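Local coordinates for protein glutamine--tRNA ligase (Saccharomyces cerevisiae, PDB 3TL4) that attaches glutamine to tRNA(Gln) using ATP, the present piece being its appended N-terminal tRNA-binding domain, at residues Tyr35-Glu40 / Pro68-Ile73; Arg52-Asn57 / Lys83-Val88; Glu135-Glu140 / Lys176-Lys181; Thr139-Leu144 / Asp182-Ile187. All coordinates share one frame; numbering follows the deposited sequence.

Contact 1: Tyr35-Glu40 / Pro68-Ile73; sequences YKLIKE and PKSELI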
# COMPACT_ATOMS: atom_id res chain seq x y z
N TYR A 35 -3.00 -2.53 -20.64
CA TYR A 35 -3.22 -1.75 -21.86
C TYR A 35 -4.44 -0.83 -21.75
O TYR A 35 -4.35 0.38 -21.96
CB TYR A 35 -3.37 -2.68 -23.07
CG TYR A 35 -3.38 -1.98 -24.41
CD1 TYR A 35 -4.56 -1.56 -25.00
CD2 TYR A 35 -2.19 -1.75 -25.10
CE1 TYR A 35 -4.57 -0.92 -26.22
CE2 TYR A 35 -2.19 -1.11 -26.33
CZ TYR A 35 -3.38 -0.69 -26.89
OH TYR A 35 -3.37 -0.05 -28.11
N LYS A 36 -5.59 -1.41 -21.41
CA LYS A 36 -6.82 -0.62 -21.34
C LYS A 36 -6.75 0.44 -20.24
O LYS A 36 -7.24 1.55 -20.41
CB LYS A 36 -8.07 -1.49 -21.19
CG LYS A 36 -8.67 -1.52 -19.78
CD LYS A 36 -9.97 -2.34 -19.69
CE LYS A 36 -10.40 -2.62 -18.23
NZ LYS A 36 -11.16 -1.50 -17.59
N LEU A 37 -6.16 0.08 -19.10
CA LEU A 37 -5.99 1.04 -18.00
C LEU A 37 -5.09 2.21 -18.41
O LEU A 37 -5.45 3.37 -18.21
CB LEU A 37 -5.46 0.34 -16.74
CG LEU A 37 -6.37 -0.72 -16.11
CD1 LEU A 37 -5.62 -1.55 -15.06
CD2 LEU A 37 -7.65 -0.13 -15.52
N ILE A 38 -3.92 1.91 -18.96
CA ILE A 38 -3.05 2.96 -19.49
C ILE A 38 -3.73 3.87 -20.55
O ILE A 38 -3.46 5.06 -20.61
CB ILE A 38 -1.76 2.37 -20.09
CG1 ILE A 38 -0.87 1.80 -18.98
CG2 ILE A 38 -1.00 3.43 -20.87
CD1 ILE A 38 0.40 1.17 -19.48
N LYS A 39 -4.61 3.30 -21.36
CA LYS A 39 -5.24 4.07 -22.44
C LYS A 39 -6.34 5.02 -21.96
O LYS A 39 -6.75 5.91 -22.71
CB LYS A 39 -5.80 3.13 -23.52
CG LYS A 39 -4.75 2.49 -24.41
CD LYS A 39 -4.11 3.50 -25.34
CE LYS A 39 -3.38 2.78 -26.48
NZ LYS A 39 -2.73 3.70 -27.46
N GLU A 40 -6.82 4.85 -20.73
CA GLU A 40 -7.81 5.77 -20.18
C GLU A 40 -7.18 6.82 -19.25
O GLU A 40 -7.80 7.28 -18.28
CB GLU A 40 -8.99 5.02 -19.52
CG GLU A 40 -8.64 4.00 -18.43
CD GLU A 40 -9.87 3.20 -17.97
OE1 GLU A 40 -10.99 3.51 -18.43
OE2 GLU A 40 -9.72 2.26 -17.15
N PRO A 68 -16.35 -2.03 -13.97
CA PRO A 68 -17.02 -0.74 -14.15
C PRO A 68 -16.37 0.33 -13.26
O PRO A 68 -15.95 0.01 -12.15
CB PRO A 68 -18.46 -1.03 -13.70
CG PRO A 68 -18.63 -2.51 -13.93
CD PRO A 68 -17.29 -3.10 -13.59
N LYS A 69 -16.27 1.56 -13.75
CA LYS A 69 -15.66 2.66 -13.02
C LYS A 69 -14.17 2.42 -12.67
O LYS A 69 -13.66 3.02 -11.73
CB LYS A 69 -16.45 2.97 -11.74
CG LYS A 69 -17.84 3.57 -11.98
CD LYS A 69 -17.77 4.98 -12.54
CE LYS A 69 -19.16 5.60 -12.72
NZ LYS A 69 -19.81 6.02 -11.44
N SER A 70 -13.48 1.56 -13.42
CA SER A 70 -12.06 1.33 -13.18
C SER A 70 -11.27 2.63 -13.28
O SER A 70 -10.27 2.80 -12.59
CB SER A 70 -11.50 0.30 -14.17
OG SER A 70 -11.69 0.71 -15.51
N GLU A 71 -11.72 3.56 -14.12
CA GLU A 71 -11.01 4.82 -14.34
C GLU A 71 -10.91 5.68 -13.08
O GLU A 71 -10.08 6.58 -12.99
CB GLU A 71 -11.65 5.63 -15.47
CG GLU A 71 -13.02 6.24 -15.14
CD GLU A 71 -14.20 5.28 -15.35
OE1 GLU A 71 -13.99 4.11 -15.77
OE2 GLU A 71 -15.34 5.70 -15.10
N LEU A 72 -11.77 5.42 -12.10
CA LEU A 72 -11.69 6.16 -10.85
C LEU A 72 -10.39 5.80 -10.16
O LEU A 72 -9.68 6.66 -9.66
CB LEU A 72 -12.86 5.81 -9.93
CG LEU A 72 -14.25 6.29 -10.32
CD1 LEU A 72 -15.25 5.70 -9.35
CD2 LEU A 72 -14.30 7.81 -10.32
N ILE A 73 -10.09 4.51 -10.13
CA ILE A 73 -8.82 4.04 -9.55
C ILE A 73 -7.62 4.57 -10.32
O ILE A 73 -6.66 5.07 -9.74
CB ILE A 73 -8.76 2.50 -9.51
CG1 ILE A 73 -10.13 1.92 -9.13
CG2 ILE A 73 -7.66 2.03 -8.56
CD1 ILE A 73 -10.14 0.39 -9.02

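Contact 2: Arg52-Asn57 / Lys83-Val88; sequences RALVHN and KTSLQV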
# COMPACT_ATOMS: atom_id res chain seq x y z
N ARG A 52 3.58 3.65 -12.69
CA ARG A 52 3.70 2.44 -13.50
C ARG A 52 3.48 1.19 -12.62
O ARG A 52 2.74 0.28 -12.99
CB ARG A 52 5.08 2.34 -14.17
CG ARG A 52 5.31 3.32 -15.33
CD ARG A 52 6.57 2.93 -16.09
NE ARG A 52 7.79 3.27 -15.37
CZ ARG A 52 8.39 4.44 -15.47
NH1 ARG A 52 7.88 5.36 -16.28
NH2 ARG A 52 9.49 4.70 -14.79
N ALA A 53 4.13 1.16 -11.46
CA ALA A 53 4.02 0.02 -10.57
C ALA A 53 2.60 -0.11 -10.02
O ALA A 53 2.06 -1.20 -9.91
CB ALA A 53 5.02 0.14 -9.43
N LEU A 54 2.00 1.02 -9.66
CA LEU A 54 0.67 1.02 -9.08
C LEU A 54 -0.38 0.60 -10.09
O LEU A 54 -1.32 -0.14 -9.75
CB LEU A 54 0.35 2.40 -8.49
CG LEU A 54 1.17 2.79 -7.26
CD1 LEU A 54 0.93 4.25 -6.87
CD2 LEU A 54 0.84 1.87 -6.11
N VAL A 55 -0.23 1.04 -11.33
CA VAL A 55 -1.18 0.64 -12.37
C VAL A 55 -0.99 -0.85 -12.71
O VAL A 55 -1.96 -1.56 -12.98
CB VAL A 55 -1.14 1.55 -13.61
CG1 VAL A 55 0.20 1.43 -14.33
CG2 VAL A 55 -2.28 1.19 -14.56
N HIS A 56 0.24 -1.34 -12.65
CA HIS A 56 0.45 -2.77 -12.81
C HIS A 56 -0.20 -3.58 -11.68
O HIS A 56 -0.83 -4.61 -11.94
CB HIS A 56 1.92 -3.14 -12.94
CG HIS A 56 2.14 -4.56 -13.34
ND1 HIS A 56 3.00 -5.40 -12.67
CD2 HIS A 56 1.58 -5.31 -14.32
CE1 HIS A 56 2.97 -6.60 -13.23
NE2 HIS A 56 2.12 -6.56 -14.24
N ASN A 57 -0.06 -3.12 -10.44
CA ASN A 57 -0.83 -3.70 -9.34
C ASN A 57 -2.30 -3.79 -9.70
O ASN A 57 -2.93 -4.83 -9.55
CB ASN A 57 -0.74 -2.84 -8.09
CG ASN A 57 0.60 -2.95 -7.38
OD1 ASN A 57 0.99 -2.04 -6.64
ND2 ASN A 57 1.31 -4.07 -7.59
N LYS A 83 -1.38 6.28 -3.30
CA LYS A 83 0.08 6.22 -3.32
C LYS A 83 0.66 4.83 -3.08
O LYS A 83 1.82 4.59 -3.41
CB LYS A 83 0.68 7.18 -2.29
CG LYS A 83 0.30 8.64 -2.44
CD LYS A 83 0.76 9.21 -3.78
CE LYS A 83 2.26 9.45 -3.81
NZ LYS A 83 2.72 10.15 -5.06
N THR A 84 -0.10 3.92 -2.48
CA THR A 84 0.46 2.61 -2.13
C THR A 84 -0.33 1.45 -2.74
O THR A 84 -1.48 1.62 -3.17
CB THR A 84 0.56 2.41 -0.60
OG1 THR A 84 -0.75 2.44 -0.02
CG2 THR A 84 1.38 3.52 0.04
N SER A 85 0.30 0.28 -2.79
CA SER A 85 -0.35 -0.95 -3.24
C SER A 85 -1.55 -1.22 -2.37
O SER A 85 -2.57 -1.75 -2.83
CB SER A 85 0.60 -2.14 -3.12
OG SER A 85 1.71 -1.98 -3.96
N LEU A 86 -1.40 -0.87 -1.10
CA LEU A 86 -2.45 -1.04 -0.10
C LEU A 86 -3.67 -0.17 -0.43
O LEU A 86 -4.80 -0.64 -0.34
CB LEU A 86 -1.90 -0.70 1.28
CG LEU A 86 -2.75 -1.13 2.47
CD1 LEU A 86 -2.72 -2.64 2.58
CD2 LEU A 86 -2.25 -0.49 3.75
N GLN A 87 -3.45 1.08 -0.81
CA GLN A 87 -4.55 1.98 -1.19
C GLN A 87 -5.19 1.52 -2.49
O GLN A 87 -6.41 1.64 -2.67
CB GLN A 87 -4.08 3.42 -1.37
CG GLN A 87 -3.72 4.13 -0.07
CD GLN A 87 -3.44 5.60 -0.29
OE1 GLN A 87 -2.34 5.99 -0.67
NE2 GLN A 87 -4.45 6.43 -0.06
N VAL A 88 -4.37 1.01 -3.40
CA VAL A 88 -4.88 0.55 -4.69
C VAL A 88 -5.74 -0.71 -4.50
O VAL A 88 -6.77 -0.86 -5.15
CB VAL A 88 -3.77 0.30 -5.71
CG1 VAL A 88 -4.36 -0.24 -7.01
CG2 VAL A 88 -3.01 1.60 -5.96

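Contact 3: Glu135-Glu140 / Lys176-Lys181; sequences ERILTE and KLLGPK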
# COMPACT_ATOMS: atom_id res chain seq x y z
N GLU A 135 2.26 -4.97 31.98
CA GLU A 135 2.81 -6.05 32.82
C GLU A 135 3.28 -7.28 32.04
O GLU A 135 4.23 -7.93 32.44
CB GLU A 135 1.83 -6.45 33.92
CG GLU A 135 1.54 -5.30 34.87
CD GLU A 135 0.58 -5.67 35.97
OE1 GLU A 135 -0.63 -5.76 35.68
OE2 GLU A 135 1.04 -5.87 37.12
N ARG A 136 2.63 -7.59 30.92
CA ARG A 136 3.12 -8.65 30.05
C ARG A 136 4.48 -8.24 29.50
O ARG A 136 5.39 -9.03 29.42
CB ARG A 136 2.14 -8.93 28.91
CG ARG A 136 2.50 -10.15 28.06
CD ARG A 136 1.31 -10.68 27.25
NE ARG A 136 0.73 -9.65 26.38
CZ ARG A 136 1.17 -9.37 25.16
NH1 ARG A 136 2.20 -10.06 24.64
NH2 ARG A 136 0.59 -8.42 24.46
N ILE A 137 4.61 -6.97 29.13
CA ILE A 137 5.87 -6.44 28.62
C ILE A 137 6.98 -6.30 29.67
O ILE A 137 8.13 -6.56 29.37
CB ILE A 137 5.67 -5.10 27.91
CG1 ILE A 137 4.76 -5.30 26.69
CG2 ILE A 137 7.01 -4.56 27.46
CD1 ILE A 137 4.30 -3.99 26.08
N LEU A 138 6.65 -5.89 30.90
CA LEU A 138 7.65 -5.80 31.97
C LEU A 138 8.20 -7.17 32.34
O LEU A 138 9.37 -7.31 32.68
CB LEU A 138 7.06 -5.15 33.22
CG LEU A 138 6.99 -3.62 33.22
CD1 LEU A 138 6.25 -3.12 34.45
CD2 LEU A 138 8.39 -3.06 33.19
N THR A 139 7.34 -8.18 32.26
CA THR A 139 7.73 -9.54 32.58
C THR A 139 8.64 -10.15 31.54
O THR A 139 9.60 -10.84 31.87
CB THR A 139 6.49 -10.43 32.75
OG1 THR A 139 5.71 -9.94 33.85
CG2 THR A 139 6.90 -11.86 33.04
N GLU A 140 8.35 -9.89 30.27
CA GLU A 140 9.07 -10.56 29.17
C GLU A 140 10.24 -9.73 28.64
O GLU A 140 11.21 -10.27 28.08
CB GLU A 140 8.08 -10.89 28.04
CG GLU A 140 6.89 -11.77 28.48
CD GLU A 140 7.31 -13.18 28.91
OE1 GLU A 140 8.20 -13.77 28.25
OE2 GLU A 140 6.76 -13.70 29.91
N LYS A 176 11.97 3.45 27.42
CA LYS A 176 11.48 4.29 28.52
C LYS A 176 10.95 3.45 29.69
O LYS A 176 11.13 3.81 30.86
CB LYS A 176 10.39 5.24 28.03
CG LYS A 176 10.88 6.26 27.03
CD LYS A 176 9.73 7.02 26.36
CE LYS A 176 10.28 7.91 25.25
NZ LYS A 176 9.19 8.53 24.44
N LEU A 177 10.29 2.35 29.37
CA LEU A 177 9.66 1.46 30.35
C LEU A 177 10.63 0.44 30.94
O LEU A 177 10.56 0.11 32.13
CB LEU A 177 8.50 0.71 29.68
CG LEU A 177 7.79 -0.42 30.43
CD1 LEU A 177 7.12 0.09 31.71
CD2 LEU A 177 6.77 -1.11 29.52
N LEU A 178 11.52 -0.08 30.10
CA LEU A 178 12.35 -1.22 30.48
C LEU A 178 13.68 -0.77 31.03
O LEU A 178 14.29 -1.45 31.85
CB LEU A 178 12.56 -2.15 29.29
CG LEU A 178 11.29 -2.84 28.77
CD1 LEU A 178 11.65 -4.02 27.89
CD2 LEU A 178 10.44 -3.34 29.92
N GLY A 179 14.11 0.41 30.58
CA GLY A 179 15.46 0.87 30.81
C GLY A 179 16.34 0.16 29.81
O GLY A 179 15.83 -0.55 28.95
N PRO A 180 17.67 0.34 29.91
CA PRO A 180 18.53 -0.29 28.91
C PRO A 180 18.63 -1.81 29.08
O PRO A 180 18.31 -2.32 30.16
CB PRO A 180 19.89 0.39 29.13
CG PRO A 180 19.85 0.90 30.52
CD PRO A 180 18.41 1.24 30.81
N LYS A 181 19.03 -2.51 28.02
CA LYS A 181 19.25 -3.94 28.07
C LYS A 181 20.31 -4.27 29.10
O LYS A 181 21.35 -3.62 29.14
CB LYS A 181 19.68 -4.47 26.70
CG LYS A 181 18.73 -4.10 25.59
CD LYS A 181 18.95 -4.97 24.39
CE LYS A 181 18.01 -4.62 23.26
NZ LYS A 181 18.20 -5.55 22.11

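Contact 4: Thr139-Leu144 / Asp182-Ile187; sequences TERYKL and DERDLI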
# COMPACT_ATOMS: atom_id res chain seq x y z
N THR A 139 7.34 -8.18 32.26
CA THR A 139 7.73 -9.54 32.58
C THR A 139 8.64 -10.15 31.54
O THR A 139 9.60 -10.84 31.87
CB THR A 139 6.49 -10.43 32.75
OG1 THR A 139 5.71 -9.94 33.85
CG2 THR A 139 6.90 -11.86 33.04
N GLU A 140 8.35 -9.89 30.27
CA GLU A 140 9.07 -10.56 29.17
C GLU A 140 10.24 -9.73 28.64
O GLU A 140 11.21 -10.27 28.08
CB GLU A 140 8.08 -10.89 28.04
CG GLU A 140 6.89 -11.77 28.48
CD GLU A 140 7.31 -13.18 28.91
OE1 GLU A 140 8.20 -13.77 28.25
OE2 GLU A 140 6.76 -13.70 29.91
N ARG A 141 10.14 -8.41 28.84
CA ARG A 141 11.18 -7.47 28.46
C ARG A 141 11.47 -7.49 26.97
O ARG A 141 10.55 -7.56 26.18
CB ARG A 141 12.46 -7.68 29.28
CG ARG A 141 12.24 -7.37 30.76
CD ARG A 141 13.52 -7.53 31.58
NE ARG A 141 14.56 -6.62 31.11
CZ ARG A 141 14.58 -5.31 31.34
NH1 ARG A 141 13.61 -4.72 32.06
NH2 ARG A 141 15.58 -4.58 30.87
N TYR A 142 12.75 -7.42 26.60
CA TYR A 142 13.10 -7.20 25.21
C TYR A 142 12.79 -8.37 24.27
O TYR A 142 12.62 -8.16 23.07
CB TYR A 142 14.56 -6.75 25.07
CG TYR A 142 14.79 -5.32 25.50
CD1 TYR A 142 15.23 -5.02 26.79
CD2 TYR A 142 14.55 -4.26 24.64
CE1 TYR A 142 15.43 -3.73 27.19
CE2 TYR A 142 14.75 -2.96 25.03
CZ TYR A 142 15.20 -2.70 26.32
OH TYR A 142 15.42 -1.41 26.73
N LYS A 143 12.71 -9.58 24.82
CA LYS A 143 12.27 -10.74 24.05
C LYS A 143 10.90 -10.55 23.39
O LYS A 143 10.56 -11.25 22.43
CB LYS A 143 12.22 -11.99 24.95
CG LYS A 143 13.57 -12.43 25.48
CD LYS A 143 13.42 -13.62 26.41
CE LYS A 143 14.79 -14.15 26.87
NZ LYS A 143 15.53 -13.23 27.79
N LEU A 144 10.11 -9.62 23.91
CA LEU A 144 8.75 -9.41 23.42
C LEU A 144 8.67 -8.36 22.31
O LEU A 144 7.64 -8.21 21.67
CB LEU A 144 7.82 -9.03 24.58
CG LEU A 144 6.32 -8.96 24.31
CD1 LEU A 144 5.86 -10.19 23.54
CD2 LEU A 144 5.52 -8.79 25.60
N ASP A 182 20.04 -5.28 29.93
CA ASP A 182 20.99 -5.72 30.94
C ASP A 182 21.03 -7.25 31.04
O ASP A 182 20.63 -7.94 30.11
CB ASP A 182 20.72 -5.03 32.30
CG ASP A 182 19.34 -5.35 32.87
OD1 ASP A 182 18.74 -6.36 32.47
OD2 ASP A 182 18.87 -4.58 33.74
N GLU A 183 21.53 -7.78 32.15
CA GLU A 183 21.80 -9.21 32.26
C GLU A 183 20.51 -10.02 32.08
O GLU A 183 20.55 -11.17 31.65
CB GLU A 183 22.49 -9.57 33.58
CG GLU A 183 21.58 -9.48 34.82
CD GLU A 183 21.23 -8.03 35.25
OE1 GLU A 183 21.89 -7.07 34.79
OE2 GLU A 183 20.28 -7.88 36.06
N ARG A 184 19.38 -9.39 32.42
CA ARG A 184 18.06 -10.00 32.26
C ARG A 184 17.74 -10.26 30.80
O ARG A 184 16.86 -11.06 30.49
CB ARG A 184 16.98 -9.08 32.81
CG ARG A 184 16.82 -9.10 34.32
CD ARG A 184 15.78 -8.06 34.73
NE ARG A 184 16.23 -6.72 34.36
CZ ARG A 184 15.64 -5.60 34.73
NH1 ARG A 184 14.54 -5.64 35.48
NH2 ARG A 184 16.14 -4.44 34.34
N ASP A 185 18.44 -9.56 29.91
CA ASP A 185 18.10 -9.61 28.50
C ASP A 185 19.05 -10.45 27.66
O ASP A 185 18.96 -10.45 26.44
CB ASP A 185 17.99 -8.20 27.93
CG ASP A 185 17.08 -7.32 28.76
OD1 ASP A 185 17.54 -6.26 29.23
OD2 ASP A 185 15.91 -7.70 28.95
N LEU A 186 19.95 -11.19 28.31
CA LEU A 186 20.90 -12.04 27.58
C LEU A 186 20.28 -13.21 26.80
O LEU A 186 19.38 -13.91 27.27
CB LEU A 186 22.00 -12.53 28.51
CG LEU A 186 23.08 -11.48 28.80
CD1 LEU A 186 24.36 -12.16 29.25
CD2 LEU A 186 23.33 -10.63 27.55
N ILE A 187 20.79 -13.40 25.58
CA ILE A 187 20.43 -14.52 24.72
C ILE A 187 21.69 -15.13 24.10
O ILE A 187 21.96 -16.32 24.25
CB ILE A 187 19.51 -14.06 23.58
CG1 ILE A 187 18.20 -13.50 24.15
CG2 ILE A 187 19.22 -15.20 22.62
CD1 ILE A 187 17.30 -12.93 23.10
O HOH W 1 14.82 -9.61 27.57

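Contact 1: Tyr35-Glu40 / Pro68-Ile73
The hydroxyl of S70 is the polar centre of this contact: OG donates a hydrogen bond to OE2 of E40 at 3.0 Å, and the ammonium NZ of K36 lies 3.1 Å from the same S70 OG. E40 receives the bond on the syn lone pair of OE2, the side facing its other oxygen. It gets there because its CG sits between the backbone N and the carbonyl carbon (chi1 55°) and the chain then runs straight out, carrying the carboxylate across to the neighbouring helix. K36 comes alongside with an extended chain that bends only at its last torsion, which turns NZ towards the serine. A small hydroxyl suits this place, since S70 can lie close to both a carboxylate and an ammonium group.

The second glutamate oxygen meets carbon instead: E40 OE1 rests 3.7 Å from CB of E71. The E71 side chain crosses that of E40 at about a right angle, and their carboxylates approach to 4.1 Å between E40 OE1 and E71 OE1. K36 and the nearby start of helix 70-78 would probably temper that like-charge pairing. Below this polar layer L37 touches CB of S70 with its CD2 at 4.1 Å, and the same leucine is buried against V55, L58 and A59 of helix 49-62. The contact thus joins the end of helix 28-39 to the beginning of helix 70-78 within the all-helical RNA-binding region: polar groups bridge the two helix ends, while L37 and I73 face the apolar interior.

Contact 2: Arg52-Asn57 / Lys83-Val88
L54 and N57, one turn apart on helix 49-62, make the first shell of contacts with the start of helix 85-98. The two methyls of L54 divide the work. L54 CD1 lies 3.6 Å from K83 O. L54 CD2 sits 3.6 Å from the backbone atom C of T84, and the same L54 CD2 is 3.9 Å from V88 CG2. A branched apolar side chain fits here, because it can spread over the backbone of the turn and still reach a valine one turn into the helix. N57 adds a polar link at the solvent side, its OD1 accepting a hydrogen bond from OG of S85 at 2.8 Å. The hydroxyl does not follow a lone pair but stands above the amide carbonyl plane, 39° out of it. Both N57 and S85 carry their polar branch beside the backbone N (chi1 -74° and -64°), which brings the two short side chains together.

Behind these residues a second shell holds the helix start in shape. T84 is the N-cap, and its OG1 accepts from the backbone N of Q87 at 3.1 Å. Q87 in turn reaches back with OE1 to take the backbone N of K83 at 2.8 Å, so the turn against which L54 packs is held from within, and the side-chain nitrogen NE2 of Q87 donates to the carbonyl of S111. Further out, I77 of helix 70-78 touches both L54 and V88, closing the apolar side between the two helices, while V55 on the far flank of helix 49-62 packs against L34 of helix 28-39.

Contact 3: Glu135-Glu140 / Lys176-Lys181
L177 meets L138 and I137 with one methyl each, and the two pairs meet at different angles. Its CG lies anti to the backbone N (chi1 172°), which directs the fork of the leucine at helix 134-140. There L177 CD1 touches CD2 of L138 at 3.7 Å, with the two side chains slanting past one another. The other methyl, L177 CD2, meets CG2 of I137 at 4.0 Å, and here the side chains cross at about a right angle. L178 comes in beside L177: L178 CD2 approaches CD2 of L138 to 3.9 Å and stands 4.0 Å from the backbone O of I137. L138 CD2 is therefore touched by both leucines, while the beta-branched I137 offers its methyl from close to the backbone.

I137 is buried further by L144 and by I148 of helix 145-153. At G179 the chain leaves helix 166-178 with phi 79°, a conformation that glycine adopts readily. Branched aliphatic residues suit a joint of this kind. Across the segments it rests on apolar contact, so its strength should come mainly from dispersion and from excluded water, the latter mostly at the buried I137 and L178, since the edge at L138 remains exposed.

Contact 4: Thr139-Leu144 / Asp182-Ile187
R141 and D185 form the central pair of a salt-bridge network, completed by D182 and R184, that ties the last residues of this fragment to the turn after helix 134-140. R141 takes the carboxylate of D185 side-on: NE bonds to OD2 at 2.8 Å, tilted from the guanidinium plane, and NH2 bonds to OD1 at 3.1 Å, in that plane and on the syn lone pair. The two flat groups are nearly coplanar, and the bend of R141 at chi3 (61°) sets its guanidinium for this grip.

R184 makes the same kind of grip on D182, NE to OD1 and NH2 to OD2. D182 OD1 also accepts from the backbone N of R184, an Asx turn, and D185 OD1 takes the backbone N of D182, so each aspartate fastens the turn as well as an arginine. The two guanidinium groups then lie flat on each other, centres 3.5 Å apart and planes at 11°.

Y142 presents its edge to D185, CD1 lying 3.5 Å from OD2 in the ring plane, while its OH approaches the carbonyl O of G179, a probable bond though doubtfully short as modelled. Water 1 donates to OD2 of D185 at 2.6 Å and is weakly held by the backbone N of K143. On the exposed side K143 sends NZ to within 3.7 Å of the carbonyl O of R184.

The stack of two cations is probably tolerated because each has an aspartate side-on at its edge. The paired charges probably balance one another, and this would keep both carboxylates ionised.

Overall arrangement
The four contacts of this elongated helical chain fall into two groups: contact 1 lies on the opposite side of the chain's centre from contacts 3 and 4, and contact 2 nearer the middle. Contacts 1 and 2 have centres about 13 Å apart and touch directly, I73 packing on V88, with their segments alternating along the sequence. Contacts 3 and 4 are closer still, centres about 8 Å apart; they share T139 and E140, and K181 of contact 3 packs on Y142 of contact 4. Between the groups nothing touches: contact 2 stays about 22 Å from contacts 3 and 4 at the nearest atoms, contact 1 about 35 Å or more. The synthetase's catalytic domain is not part of this fragment.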